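Local coordinates for uncharacterized protein (Leishmania major, PDB 2B4W) that is of unknown function but belongs to a family grouped with the beta-fructosidase clan, so it may act on carbohydrates, at residues Tyr196-Ile206 and Tyr295-Ile304; Val223-Leu231 and Gly240-Tyr250. All coordinates share one frame; numbering follows the deposited sequence.

Contact 1 of 2, residues Tyr196-Ile206 and Tyr295-Ile304; sequences YLLSSGKVGCI and YPFKGHGTII
The backbones of L198 and I303 face each other as an antiparallel non-hydrogen-bonded pair. Flanking it, I304 N donates to L197 O with an N-H...O angle of 173°, and S199 N donates to T302 O at 2.6 Å. A water also bridges the chains, accepting from L197 N and donating to I304 O. L198 and I303 direct their side chains to the same face of the sheet, where L198 CD2 lies against I303 CG1 and also meets F297 CD2 at 3.8 Å, the L198 and F297 side chains crossing at about a right angle. On the other face, L197 CD2 packs against I304 CB, and CG1 of I304 covers the backbone N of S199. The type I turn L198-G201 joins strands 188-198 and 203-211; the short, weakly bonded strand 303-304 pairs beside strand 188-198 at the edge of the antiparallel five-stranded sheet. Beyond the strand pairing, F297 leads a loop back over this hairpin. Its CG stands anti to its own carbonyl carbon (chi1 -46°), which carries the ring to G204: G204 CA makes a CH-pi contact 3.6 Å from the F297 ring centroid, 17° off the normal. P296 CG covers the opposite face, while I206 CD1 approaches F297 CZ to 3.8 Å. The type II turn F297-H300 then reverses the loop. Y295 OH donates to G301 O at 2.7 Å, in the carbonyl plane on a lone pair, and its hydroxyl also sits beside L198 CD2.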
ATOM      1  N   TYR A 196      -0.959   1.603  -9.871  1.00 23.60           N
ATOM      2  CA  TYR A 196      -0.087   1.319 -10.992  1.00 19.97           C
ATOM      3  C   TYR A 196      -0.676   1.846 -12.295  1.00 23.56           C
ATOM      4  O   TYR A 196      -1.889   1.731 -12.472  1.00 20.43           O
ATOM      5  CB  TYR A 196       0.125  -0.194 -11.163  1.00 15.06           C
ATOM      6  CG  TYR A 196       0.781  -0.806  -9.931  1.00 13.74           C
ATOM      7  CD1 TYR A 196       0.055  -1.148  -8.813  1.00 18.14           C
ATOM      8  CD2 TYR A 196       2.162  -1.004  -9.921  1.00 17.40           C
ATOM      9  CE1 TYR A 196       0.654  -1.702  -7.694  1.00 20.02           C
ATOM     10  CE2 TYR A 196       2.769  -1.547  -8.812  1.00 13.92           C
ATOM     11  CZ  TYR A 196       2.013  -1.894  -7.707  1.00 10.30           C
ATOM     12  OH  TYR A 196       2.641  -2.427  -6.598  1.00 15.13           O
ATOM     13  N   LEU A 197       0.188   2.370 -13.157  1.00 16.19           N
ATOM     14  CA  LEU A 197      -0.231   2.729 -14.502  1.00 21.40           C
ATOM     15  C   LEU A 197      -0.056   1.532 -15.432  1.00 22.68           C
ATOM     16  O   LEU A 197       1.010   0.925 -15.493  1.00 21.09           O
ATOM     17  CB  LEU A 197       0.565   3.902 -15.070  1.00 15.59           C
ATOM     18  CG  LEU A 197       0.351   4.226 -16.560  1.00 18.77           C
ATOM     19  CD1 LEU A 197      -1.069   4.728 -16.761  1.00 27.15           C
ATOM     20  CD2 LEU A 197       1.364   5.245 -17.064  1.00 20.79           C
ATOM     21  N   LEU A 198      -1.123   1.226 -16.147  1.00 20.18           N
ATOM     22  CA  LEU A 198      -1.155   0.137 -17.102  1.00 18.13           C
ATOM     23  C   LEU A 198      -1.020   0.630 -18.527  1.00 26.78           C
ATOM     24  O   LEU A 198      -1.484   1.711 -18.875  1.00 23.72           O
ATOM     25  CB  LEU A 198      -2.489  -0.622 -16.958  1.00 20.69           C
ATOM     26  CG  LEU A 198      -2.791  -1.135 -15.550  1.00 21.95           C
ATOM     27  CD1 LEU A 198      -4.068  -1.973 -15.517  1.00 32.14           C
ATOM     28  CD2 LEU A 198      -1.613  -1.945 -15.032  1.00 13.85           C
ATOM     29  N   SER A 199      -0.418  -0.167 -19.395  1.00 22.90           N
ATOM     30  CA  SER A 199      -0.238   0.172 -20.786  1.00 24.65           C
ATOM     31  C   SER A 199      -1.533   0.577 -21.485  1.00 29.86           C
ATOM     32  O   SER A 199      -1.466   1.244 -22.527  1.00 32.30           O
ATOM     33  CB  SER A 199       0.365  -1.030 -21.538  1.00 25.06           C
ATOM     34  OG  SER A 199      -0.665  -2.006 -21.538  1.00 23.31           O
ATOM     35  N   SER A 200      -2.696   0.236 -20.956  1.00 26.88           N
ATOM     36  CA  SER A 200      -3.994   0.630 -21.466  1.00 28.88           C
ATOM     37  C   SER A 200      -4.373   2.073 -21.151  1.00 36.52           C
ATOM     38  O   SER A 200      -5.338   2.591 -21.723  1.00 23.78           O
ATOM     39  CB  SER A 200      -5.071  -0.294 -20.873  1.00 20.63           C
ATOM     40  OG  SER A 200      -4.856  -0.497 -19.500  1.00 28.16           O
ATOM     41  N   GLY A 201      -3.638   2.695 -20.235  1.00 27.42           N
ATOM     42  CA  GLY A 201      -3.954   4.043 -19.792  1.00 25.88           C
ATOM     43  C   GLY A 201      -4.837   4.029 -18.554  1.00 27.51           C
ATOM     44  O   GLY A 201      -5.077   5.021 -17.877  1.00 30.42           O
ATOM     45  N   LYS A 202      -5.355   2.865 -18.246  1.00 24.68           N
ATOM     46  CA  LYS A 202      -6.144   2.513 -17.099  1.00 21.26           C
ATOM     47  C   LYS A 202      -5.235   2.385 -15.870  1.00 27.50           C
ATOM     48  O   LYS A 202      -4.010   2.383 -15.973  1.00 26.56           O
ATOM     49  CB  LYS A 202      -6.909   1.189 -17.246  1.00 24.16           C
ATOM     50  CG  LYS A 202      -7.844   1.162 -18.444  1.00 29.88           C
ATOM     51  CD  LYS A 202      -8.974   0.162 -18.237  1.00 46.81           C
ATOM     52  CE  LYS A 202      -9.974   0.195 -19.385  1.00 56.36           C
ATOM     53  NZ  LYS A 202      -9.418   0.801 -20.628  1.00 59.81           N
ATOM     54  N   VAL A 203      -5.873   2.285 -14.715  1.00 27.04           N
ATOM     55  CA  VAL A 203      -5.118   2.233 -13.464  1.00 29.65           C
ATOM     56  C   VAL A 203      -5.371   0.942 -12.696  1.00 21.77           C
ATOM     57  O   VAL A 203      -6.492   0.643 -12.310  1.00 29.19           O
ATOM     58  CB  VAL A 203      -5.466   3.434 -12.565  1.00 32.67           C
ATOM     59  CG1 VAL A 203      -4.749   3.313 -11.225  1.00 25.61           C
ATOM     60  CG2 VAL A 203      -5.108   4.747 -13.253  1.00 47.31           C
ATOM     61  N   GLY A 204      -4.293   0.200 -12.495  1.00 21.89           N
ATOM     62  CA  GLY A 204      -4.279  -0.977 -11.671  1.00 19.40           C
ATOM     63  C   GLY A 204      -4.125  -0.608 -10.205  1.00 22.00           C
ATOM     64  O   GLY A 204      -3.097  -0.074  -9.789  1.00 19.28           O
ATOM     65  N   CYS A 205      -5.146  -0.886  -9.391  1.00 24.76           N
ATOM     66  CA  CYS A 205      -4.970  -0.686  -7.960  1.00 21.86           C
ATOM     67  C   CYS A 205      -4.897  -1.991  -7.175  1.00 17.45           C
ATOM     68  O   CYS A 205      -5.632  -2.974  -7.394  1.00 16.37           O
ATOM     69  CB  CYS A 205      -6.085   0.175  -7.361  1.00 24.64           C
ATOM     70  SG  CYS A 205      -6.461   1.677  -8.278  1.00 28.94           S
ATOM     71  N   ILE A 206      -3.969  -1.950  -6.200  1.00 17.58           N
ATOM     72  CA  ILE A 206      -3.850  -2.969  -5.173  1.00 21.00           C
ATOM     73  C   ILE A 206      -4.309  -2.365  -3.862  1.00 19.71           C
ATOM     74  O   ILE A 206      -3.804  -1.319  -3.462  1.00 17.38           O
ATOM     75  CB  ILE A 206      -2.408  -3.486  -5.061  1.00 22.34           C
ATOM     76  CG1 ILE A 206      -1.902  -4.109  -6.368  1.00 18.60           C
ATOM     77  CG2 ILE A 206      -2.229  -4.448  -3.896  1.00 20.03           C
ATOM     78  CD1 ILE A 206      -2.723  -5.322  -6.767  1.00 12.23           C
ATOM     79  N   TYR A 295      -0.651 -12.497 -12.199  1.00 26.83           N
ATOM     80  CA  TYR A 295      -0.869 -11.112 -12.562  1.00 23.04           C
ATOM     81  C   TYR A 295      -2.338 -10.740 -12.384  1.00 24.26           C
ATOM     82  O   TYR A 295      -3.243 -11.311 -12.988  1.00 34.27           O
ATOM     83  CB  TYR A 295      -0.474 -10.821 -13.995  1.00 20.53           C
ATOM     84  CG  TYR A 295      -0.534  -9.364 -14.402  1.00 20.04           C
ATOM     85  CD1 TYR A 295       0.236  -8.406 -13.767  1.00 25.64           C
ATOM     86  CD2 TYR A 295      -1.371  -8.937 -15.428  1.00 31.35           C
ATOM     87  CE1 TYR A 295       0.194  -7.073 -14.137  1.00 17.48           C
ATOM     88  CE2 TYR A 295      -1.435  -7.602 -15.806  1.00 24.62           C
ATOM     89  CZ  TYR A 295      -0.640  -6.680 -15.157  1.00 19.65           C
ATOM     90  OH  TYR A 295      -0.681  -5.352 -15.515  1.00 30.46           O
ATOM     91  N   PRO A 296      -2.590  -9.751 -11.538  1.00 16.64           N
ATOM     92  CA  PRO A 296      -3.984  -9.442 -11.225  1.00 17.38           C
ATOM     93  C   PRO A 296      -4.688  -8.397 -12.078  1.00 16.43           C
ATOM     94  O   PRO A 296      -5.812  -7.993 -11.740  1.00 26.71           O
ATOM     95  CB  PRO A 296      -3.808  -8.894  -9.795  1.00 22.84           C
ATOM     96  CG  PRO A 296      -2.521  -8.155  -9.854  1.00 22.96           C
ATOM     97  CD  PRO A 296      -1.636  -8.911 -10.804  1.00 20.55           C
ATOM     98  N   PHE A 297      -4.118  -7.917 -13.168  1.00 26.53           N
ATOM     99  CA  PHE A 297      -4.841  -6.965 -14.012  1.00 21.27           C
ATOM    100  C   PHE A 297      -4.948  -7.531 -15.429  1.00 28.87           C
ATOM    101  O   PHE A 297      -5.016  -6.778 -16.408  1.00 18.85           O
ATOM    102  CB  PHE A 297      -4.150  -5.603 -14.056  1.00 22.66           C
ATOM    103  CG  PHE A 297      -3.683  -5.018 -12.736  1.00 23.06           C
ATOM    104  CD1 PHE A 297      -4.573  -4.832 -11.695  1.00 22.95           C
ATOM    105  CD2 PHE A 297      -2.361  -4.660 -12.536  1.00 22.45           C
ATOM    106  CE1 PHE A 297      -4.171  -4.295 -10.482  1.00 18.15           C
ATOM    107  CE2 PHE A 297      -1.946  -4.130 -11.323  1.00 22.59           C
ATOM    108  CZ  PHE A 297      -2.847  -3.962 -10.281  1.00 18.10           C
ATOM    109  N   LYS A 298      -4.951  -8.863 -15.491  1.00 24.20           N
ATOM    110  CA  LYS A 298      -5.020  -9.600 -16.746  1.00 26.16           C
ATOM    111  C   LYS A 298      -6.080  -9.023 -17.682  1.00 22.17           C
ATOM    112  O   LYS A 298      -7.214  -8.745 -17.310  1.00 26.53           O
ATOM    113  CB  LYS A 298      -5.272 -11.084 -16.481  1.00 29.00           C
ATOM    114  N   GLY A 299      -5.657  -8.829 -18.928  1.00 34.15           N
ATOM    115  CA  GLY A 299      -6.528  -8.293 -19.949  1.00 35.67           C
ATOM    116  C   GLY A 299      -6.592  -6.786 -19.933  1.00 40.63           C
ATOM    117  O   GLY A 299      -7.228  -6.205 -20.812  1.00 34.43           O
ATOM    118  N   HIS A 300      -5.950  -6.105 -18.973  1.00 31.26           N
ATOM    119  CA  HIS A 300      -6.059  -4.646 -19.032  1.00 23.98           C
ATOM    120  C   HIS A 300      -4.694  -4.030 -19.296  1.00 24.62           C
ATOM    121  O   HIS A 300      -4.443  -2.861 -19.002  1.00 33.86           O
ATOM    122  CB  HIS A 300      -6.674  -4.081 -17.765  1.00 24.39           C
ATOM    123  CG  HIS A 300      -8.045  -4.530 -17.406  1.00 31.27           C
ATOM    124  ND1 HIS A 300      -8.284  -5.580 -16.548  1.00 34.45           N
ATOM    125  CD2 HIS A 300      -9.259  -4.065 -17.781  1.00 36.91           C
ATOM    126  CE1 HIS A 300      -9.587  -5.746 -16.414  1.00 44.10           C
ATOM    127  NE2 HIS A 300     -10.206  -4.838 -17.150  1.00 43.00           N
ATOM    128  N   GLY A 301      -3.803  -4.824 -19.864  1.00 22.99           N
ATOM    129  CA  GLY A 301      -2.471  -4.368 -20.156  1.00 18.65           C
ATOM    130  C   GLY A 301      -1.489  -4.642 -19.027  1.00 26.38           C
ATOM    131  O   GLY A 301      -1.880  -5.091 -17.954  1.00 27.04           O
ATOM    132  N   THR A 302      -0.236  -4.377 -19.330  1.00 24.00           N
ATOM    133  CA  THR A 302       0.951  -4.464 -18.541  1.00 24.60           C
ATOM    134  C   THR A 302       1.227  -3.187 -17.753  1.00 18.30           C
ATOM    135  O   THR A 302       0.800  -2.089 -18.102  1.00 24.35           O
ATOM    136  CB  THR A 302       2.196  -4.745 -19.426  1.00 32.99           C
ATOM    137  OG1 THR A 302       2.382  -3.684 -20.383  1.00 27.89           O
ATOM    138  CG2 THR A 302       1.999  -6.040 -20.204  1.00 30.83           C
ATOM    139  N   ILE A 303       1.995  -3.380 -16.681  1.00 19.56           N
ATOM    140  CA  ILE A 303       2.444  -2.252 -15.875  1.00 13.96           C
ATOM    141  C   ILE A 303       3.547  -1.444 -16.568  1.00 18.25           C
ATOM    142  O   ILE A 303       4.539  -1.946 -17.084  1.00 22.57           O
ATOM    143  CB  ILE A 303       2.953  -2.663 -14.489  1.00 19.23           C
ATOM    144  CG1 ILE A 303       1.830  -3.270 -13.641  1.00 24.53           C
ATOM    145  CG2 ILE A 303       3.669  -1.492 -13.828  1.00 20.42           C
ATOM    146  CD1 ILE A 303       2.301  -4.195 -12.550  1.00 21.14           C
ATOM    147  N   ILE A 304       3.354  -0.125 -16.546  1.00 18.03           N
ATOM    148  CA  ILE A 304       4.232   0.895 -17.070  1.00 20.12           C
ATOM    149  C   ILE A 304       5.034   1.575 -15.967  1.00 20.52           C
ATOM    150  O   ILE A 304       4.464   2.091 -15.004  1.00 20.82           O
ATOM    151  CB  ILE A 304       3.426   1.981 -17.798  1.00 23.93           C
ATOM    152  CG1 ILE A 304       2.519   1.409 -18.888  1.00 24.77           C
ATOM    153  CG2 ILE A 304       4.377   3.049 -18.341  1.00 24.56           C
ATOM    154  CD1 ILE A 304       3.281   0.982 -20.123  1.00 29.64           C
TER
HETATM  155  O   HOH W   1       3.045   2.052 -12.631  1.00 29.52           O

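Contact 2 of 2, residues Val223-Leu231 and Gly240-Tyr250; sequences VYVNYAFVL and GAKIIGTKSCY
N226 faces both I244 and G245, the signature of a classic beta bulge, in the antiparallel hairpin of strands 223-231 and 238-245, whose short segments run at 140° with axes 4.6 Å apart at closest approach. Backbone hydrogen bonds document the shift. N226 N donates to G245 O at 2.7 Å, yet N226 O accepts from I244 N at 2.9 Å, one residue earlier; in both, the donor stands above the carbonyl plane. Past the bulge A228 and K242 form a hydrogen-bonded pair, exchanging two bonds, A228 N to K242 O and K242 N to A228 O, each 2.9 Å long and the second more bent at hydrogen. Apolar contacts divide between the faces. On the side of Y227 and I243, CG2 of V225 meets CG2 of I243 at 3.9 Å, the two side chains at about a right angle, and F8 of helix 3-11 adds to I243. Y227, with CG opposite its backbone N (chi1 -157°), lays its ring along the neighbouring strand and packs on its backbone, K242 N standing 4.2 Å above one face of the Y227 ring, toward its rim; the hydroxyl OH is 3.5 Å from A241 CB. On the side of A228, I244 brings CD1 onto A228 CB, while its CG1 rests against N226 CB. Polar side-chain bonding centres on the N226 amide, which lies buried. Its ND2 is bonded to S281 OG, in strand 277-283, and its OD1 accepts from Y250 OH at 2.9 Å, OD1 lying in the plane of the tyrosine ring at its edge, with amide and ring planes 78° apart.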
ATOM      1  N   VAL A 223     -12.441  -8.228   9.204  1.00 34.34           N
ATOM      2  CA  VAL A 223     -11.906  -8.931   8.059  1.00 33.10           C
ATOM      3  C   VAL A 223     -11.262  -7.954   7.069  1.00 34.38           C
ATOM      4  O   VAL A 223     -11.995  -7.079   6.608  1.00 30.28           O
ATOM      5  CB  VAL A 223     -12.979  -9.711   7.276  1.00 35.55           C
ATOM      6  CG1 VAL A 223     -12.364 -10.252   5.985  1.00 44.55           C
ATOM      7  CG2 VAL A 223     -13.580 -10.845   8.082  1.00 32.17           C
ATOM      8  N   TYR A 224      -9.974  -8.140   6.799  1.00 28.52           N
ATOM      9  CA  TYR A 224      -9.248  -7.358   5.797  1.00 24.82           C
ATOM     10  C   TYR A 224      -8.658  -8.337   4.780  1.00 20.43           C
ATOM     11  O   TYR A 224      -7.856  -9.219   5.117  1.00 26.55           O
ATOM     12  CB  TYR A 224      -8.159  -6.479   6.401  1.00 30.27           C
ATOM     13  CG  TYR A 224      -8.568  -5.194   7.075  1.00 31.96           C
ATOM     14  CD1 TYR A 224      -9.500  -5.177   8.113  1.00 32.63           C
ATOM     15  CD2 TYR A 224      -8.022  -3.975   6.693  1.00 32.42           C
ATOM     16  CE1 TYR A 224      -9.872  -3.994   8.731  1.00 38.50           C
ATOM     17  CE2 TYR A 224      -8.384  -2.785   7.305  1.00 32.43           C
ATOM     18  CZ  TYR A 224      -9.316  -2.800   8.327  1.00 42.31           C
ATOM     19  OH  TYR A 224      -9.687  -1.624   8.944  1.00 41.57           O
ATOM     20  N   VAL A 225      -9.060  -8.200   3.514  1.00 22.02           N
ATOM     21  CA  VAL A 225      -8.437  -9.021   2.484  1.00 26.87           C
ATOM     22  C   VAL A 225      -7.702  -8.163   1.462  1.00 22.03           C
ATOM     23  O   VAL A 225      -7.898  -6.973   1.305  1.00 25.25           O
ATOM     24  CB  VAL A 225      -9.426  -9.921   1.725  1.00 28.33           C
ATOM     25  CG1 VAL A 225     -10.442 -10.518   2.683  1.00 25.18           C
ATOM     26  CG2 VAL A 225     -10.101  -9.133   0.617  1.00 23.43           C
ATOM     27  N   ASN A 226      -6.789  -8.813   0.738  1.00 24.03           N
ATOM     28  CA  ASN A 226      -6.038  -8.085  -0.275  1.00 19.68           C
ATOM     29  C   ASN A 226      -6.939  -7.999  -1.504  1.00 23.88           C
ATOM     30  O   ASN A 226      -7.514  -9.024  -1.883  1.00 22.58           O
ATOM     31  CB  ASN A 226      -4.745  -8.782  -0.628  1.00 21.35           C
ATOM     32  CG  ASN A 226      -3.737  -8.994   0.461  1.00 15.38           C
ATOM     33  OD1 ASN A 226      -3.159 -10.080   0.558  1.00 18.03           O
ATOM     34  ND2 ASN A 226      -3.446  -8.006   1.283  1.00 22.80           N
ATOM     35  N   TYR A 227      -7.049  -6.820  -2.081  1.00 23.14           N
ATOM     36  CA  TYR A 227      -8.017  -6.532  -3.129  1.00 18.75           C
ATOM     37  C   TYR A 227      -7.426  -5.847  -4.344  1.00 20.07           C
ATOM     38  O   TYR A 227      -6.544  -4.997  -4.253  1.00 23.92           O
ATOM     39  CB  TYR A 227      -9.107  -5.650  -2.504  1.00 20.82           C
ATOM     40  CG  TYR A 227     -10.452  -5.657  -3.168  1.00 31.73           C
ATOM     41  CD1 TYR A 227     -11.310  -6.743  -3.063  1.00 30.24           C
ATOM     42  CD2 TYR A 227     -10.876  -4.558  -3.899  1.00 33.69           C
ATOM     43  CE1 TYR A 227     -12.541  -6.712  -3.684  1.00 32.95           C
ATOM     44  CE2 TYR A 227     -12.100  -4.520  -4.520  1.00 31.24           C
ATOM     45  CZ  TYR A 227     -12.929  -5.616  -4.403  1.00 32.82           C
ATOM     46  OH  TYR A 227     -14.155  -5.581  -5.020  1.00 42.78           O
ATOM     47  N   ALA A 228      -7.894  -6.206  -5.546  1.00 26.22           N
ATOM     48  CA  ALA A 228      -7.436  -5.524  -6.757  1.00 16.40           C
ATOM     49  C   ALA A 228      -8.637  -5.105  -7.588  1.00 19.99           C
ATOM     50  O   ALA A 228      -9.671  -5.773  -7.541  1.00 37.29           O
ATOM     51  CB  ALA A 228      -6.527  -6.395  -7.613  1.00 17.12           C
ATOM     52  N   PHE A 229      -8.510  -4.028  -8.340  1.00 18.26           N
ATOM     53  CA  PHE A 229      -9.447  -3.614  -9.353  1.00 19.61           C
ATOM     54  C   PHE A 229      -8.732  -2.731 -10.376  1.00 28.19           C
ATOM     55  O   PHE A 229      -7.609  -2.271 -10.157  1.00 25.91           O
ATOM     56  CB  PHE A 229     -10.642  -2.855  -8.760  1.00 23.53           C
ATOM     57  CG  PHE A 229     -10.225  -1.631  -7.966  1.00 28.01           C
ATOM     58  CD1 PHE A 229      -9.922  -1.768  -6.618  1.00 28.27           C
ATOM     59  CD2 PHE A 229     -10.122  -0.385  -8.546  1.00 26.95           C
ATOM     60  CE1 PHE A 229      -9.524  -0.661  -5.895  1.00 22.72           C
ATOM     61  CE2 PHE A 229      -9.706   0.723  -7.839  1.00 26.67           C
ATOM     62  CZ  PHE A 229      -9.426   0.562  -6.495  1.00 24.33           C
ATOM     63  N   VAL A 230      -9.433  -2.496 -11.481  1.00 23.55           N
ATOM     64  CA  VAL A 230      -8.886  -1.598 -12.496  1.00 29.08           C
ATOM     65  C   VAL A 230      -9.870  -0.443 -12.654  1.00 35.81           C
ATOM     66  O   VAL A 230     -11.080  -0.661 -12.665  1.00 25.66           O
ATOM     67  CB  VAL A 230      -8.630  -2.299 -13.832  1.00 26.00           C
ATOM     68  CG1 VAL A 230      -8.163  -1.339 -14.906  1.00 27.05           C
ATOM     69  CG2 VAL A 230      -7.584  -3.395 -13.643  1.00 34.42           C
ATOM     70  N   LEU A 231      -9.274   0.732 -12.744  1.00 30.43           N
ATOM     71  CA  LEU A 231      -9.974   1.980 -12.881  1.00 25.47           C
ATOM     72  C   LEU A 231      -9.730   2.589 -14.249  1.00 31.65           C
ATOM     73  O   LEU A 231      -8.584   2.681 -14.679  1.00 27.52           O
ATOM     74  CB  LEU A 231      -9.499   3.004 -11.831  1.00 24.14           C
ATOM     75  CG  LEU A 231      -9.888   4.444 -12.208  1.00 29.69           C
ATOM     76  CD1 LEU A 231     -11.375   4.627 -11.948  1.00 22.86           C
ATOM     77  CD2 LEU A 231      -9.058   5.476 -11.459  1.00 27.98           C
ATOM     78  N   GLY A 240     -12.637  -5.708 -13.135  1.00 37.91           N
ATOM     79  CA  GLY A 240     -11.681  -6.738 -12.772  1.00 36.27           C
ATOM     80  C   GLY A 240     -11.476  -6.813 -11.275  1.00 26.12           C
ATOM     81  O   GLY A 240     -10.453  -7.260 -10.753  1.00 32.56           O
ATOM     82  N   ALA A 241     -12.477  -6.353 -10.530  1.00 21.90           N
ATOM     83  CA  ALA A 241     -12.381  -6.429  -9.076  1.00 27.99           C
ATOM     84  C   ALA A 241     -12.230  -7.865  -8.586  1.00 34.65           C
ATOM     85  O   ALA A 241     -12.818  -8.808  -9.124  1.00 31.67           O
ATOM     86  CB  ALA A 241     -13.604  -5.793  -8.435  1.00 35.52           C
ATOM     87  N   LYS A 242     -11.425  -8.060  -7.536  1.00 25.50           N
ATOM     88  CA  LYS A 242     -11.186  -9.441  -7.103  1.00 31.92           C
ATOM     89  C   LYS A 242     -10.391  -9.492  -5.811  1.00 32.50           C
ATOM     90  O   LYS A 242      -9.652  -8.557  -5.492  1.00 22.06           O
ATOM     91  CB  LYS A 242     -10.449 -10.179  -8.215  1.00 26.97           C
ATOM     92  CG  LYS A 242      -9.306  -9.395  -8.844  1.00 32.29           C
ATOM     93  CD  LYS A 242      -8.694 -10.220  -9.980  1.00 39.49           C
ATOM     94  CE  LYS A 242      -8.811  -9.456 -11.294  1.00 45.38           C
ATOM     95  NZ  LYS A 242      -8.997 -10.354 -12.465  1.00 65.83           N
ATOM     96  N   ILE A 243     -10.568 -10.593  -5.090  1.00 31.85           N
ATOM     97  CA  ILE A 243      -9.744 -10.859  -3.925  1.00 28.03           C
ATOM     98  C   ILE A 243      -8.465 -11.512  -4.458  1.00 30.48           C
ATOM     99  O   ILE A 243      -8.577 -12.396  -5.316  1.00 24.67           O
ATOM    100  CB  ILE A 243     -10.361 -11.782  -2.874  1.00 30.75           C
ATOM    101  CG1 ILE A 243     -11.673 -11.298  -2.247  1.00 40.00           C
ATOM    102  CG2 ILE A 243      -9.338 -12.079  -1.782  1.00 19.66           C
ATOM    103  CD1 ILE A 243     -12.427 -12.394  -1.518  1.00 52.48           C
ATOM    104  N   ILE A 244      -7.333 -11.053  -3.961  1.00 28.65           N
ATOM    105  CA  ILE A 244      -6.039 -11.617  -4.402  1.00 30.49           C
ATOM    106  C   ILE A 244      -5.225 -12.237  -3.285  1.00 14.17           C
ATOM    107  O   ILE A 244      -4.271 -12.989  -3.509  1.00 17.07           O
ATOM    108  CB  ILE A 244      -5.204 -10.543  -5.136  1.00 26.79           C
ATOM    109  CG1 ILE A 244      -4.848  -9.318  -4.303  1.00 27.53           C
ATOM    110  CG2 ILE A 244      -5.926 -10.152  -6.426  1.00 18.84           C
ATOM    111  CD1 ILE A 244      -4.126  -8.247  -5.113  1.00 26.21           C
ATOM    112  N   GLY A 245      -5.598 -11.979  -2.038  1.00 22.44           N
ATOM    113  CA  GLY A 245      -4.993 -12.477  -0.845  1.00 17.54           C
ATOM    114  C   GLY A 245      -5.854 -12.346   0.392  1.00 20.53           C
ATOM    115  O   GLY A 245      -6.700 -11.479   0.558  1.00 28.24           O
ATOM    116  N   THR A 246      -5.588 -13.252   1.315  1.00 27.56           N
ATOM    117  CA  THR A 246      -6.097 -13.270   2.668  1.00 21.53           C
ATOM    118  C   THR A 246      -4.996 -13.795   3.586  1.00 19.66           C
ATOM    119  O   THR A 246      -3.929 -14.219   3.129  1.00 30.94           O
ATOM    120  CB  THR A 246      -7.323 -14.183   2.834  1.00 25.49           C
ATOM    121  OG1 THR A 246      -6.901 -15.492   2.425  1.00 24.98           O
ATOM    122  CG2 THR A 246      -8.481 -13.827   1.919  1.00 25.36           C
ATOM    123  N   LYS A 247      -5.299 -13.772   4.865  1.00 29.73           N
ATOM    124  CA  LYS A 247      -4.501 -14.220   5.998  1.00 28.49           C
ATOM    125  C   LYS A 247      -3.987 -15.642   5.811  1.00 27.69           C
ATOM    126  O   LYS A 247      -2.836 -15.961   6.097  1.00 27.54           O
ATOM    127  CB  LYS A 247      -5.325 -14.180   7.297  1.00 33.48           C
ATOM    128  CG  LYS A 247      -4.730 -13.747   8.588  1.00 40.24           C
ATOM    129  CD  LYS A 247      -3.250 -13.945   8.769  1.00 35.90           C
ATOM    130  CE  LYS A 247      -2.884 -13.825  10.252  1.00 18.74           C
ATOM    131  NZ  LYS A 247      -2.381 -15.146  10.718  1.00 26.27           N
ATOM    132  N   SER A 248      -4.875 -16.531   5.343  1.00 27.46           N
ATOM    133  CA  SER A 248      -4.489 -17.927   5.197  1.00 26.94           C
ATOM    134  C   SER A 248      -3.537 -18.171   4.038  1.00 32.90           C
ATOM    135  O   SER A 248      -3.063 -19.305   3.881  1.00 38.92           O
ATOM    136  CB  SER A 248      -5.729 -18.790   4.940  1.00 26.14           C
ATOM    137  OG  SER A 248      -6.366 -18.265   3.783  1.00 32.86           O
ATOM    138  N   CYS A 249      -3.280 -17.154   3.228  1.00 28.19           N
ATOM    139  CA  CYS A 249      -2.374 -17.252   2.096  1.00 29.23           C
ATOM    140  C   CYS A 249      -0.901 -17.182   2.479  1.00 19.48           C
ATOM    141  O   CYS A 249      -0.030 -17.625   1.731  1.00 23.28           O
ATOM    142  CB  CYS A 249      -2.615 -16.074   1.140  1.00 24.75           C
ATOM    143  SG  CYS A 249      -4.130 -16.231   0.209  1.00 25.78           S
ATOM    144  N   TYR A 250      -0.674 -16.575   3.631  1.00 26.81           N
ATOM    145  CA  TYR A 250       0.605 -16.303   4.253  1.00 27.79           C
ATOM    146  C   TYR A 250       0.846 -17.285   5.388  1.00 24.44           C
ATOM    147  O   TYR A 250      -0.120 -17.798   5.943  1.00 25.54           O
ATOM    148  CB  TYR A 250       0.650 -14.860   4.796  1.00 23.14           C
ATOM    149  CG  TYR A 250       0.337 -13.836   3.724  1.00 27.20           C
ATOM    150  CD1 TYR A 250      -0.961 -13.512   3.367  1.00 23.95           C
ATOM    151  CD2 TYR A 250       1.379 -13.186   3.066  1.00 24.98           C
ATOM    152  CE1 TYR A 250      -1.250 -12.572   2.382  1.00 18.74           C
ATOM    153  CE2 TYR A 250       1.099 -12.252   2.087  1.00 25.27           C
ATOM    154  CZ  TYR A 250      -0.194 -11.948   1.743  1.00 22.64           C
ATOM    155  OH  TYR A 250      -0.427 -11.000   0.763  1.00 28.25           O
TER
HETATM  156  O   HOH W   2      -7.759 -11.767   5.404  1.00 28.20           O

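Both contacts belong to one antiparallel five-stranded sheet, ordered 238-245, 223-231, 203-211, 188-198, 303-304, and their centres lie about 16 Å apart. Contact 2 pairs the strands at one edge; contact 1 adds strand 303-304 at the opposite edge. Between them, strands 203-211 and 223-231 are neighbours, with V203 N to L231 O and C205 N to F229 O as probable hydrogen bonds. Along the chain the order is 196-206, 223-231, 240-250, 295-304, so contact 1 encloses contact 2 in sequence and returns a late segment to an earlier sheet. With several other antiparallel sheets in the chain, this sheet is consistent with one blade of a beta-propeller, as in relatives of the beta-fructosidase clan.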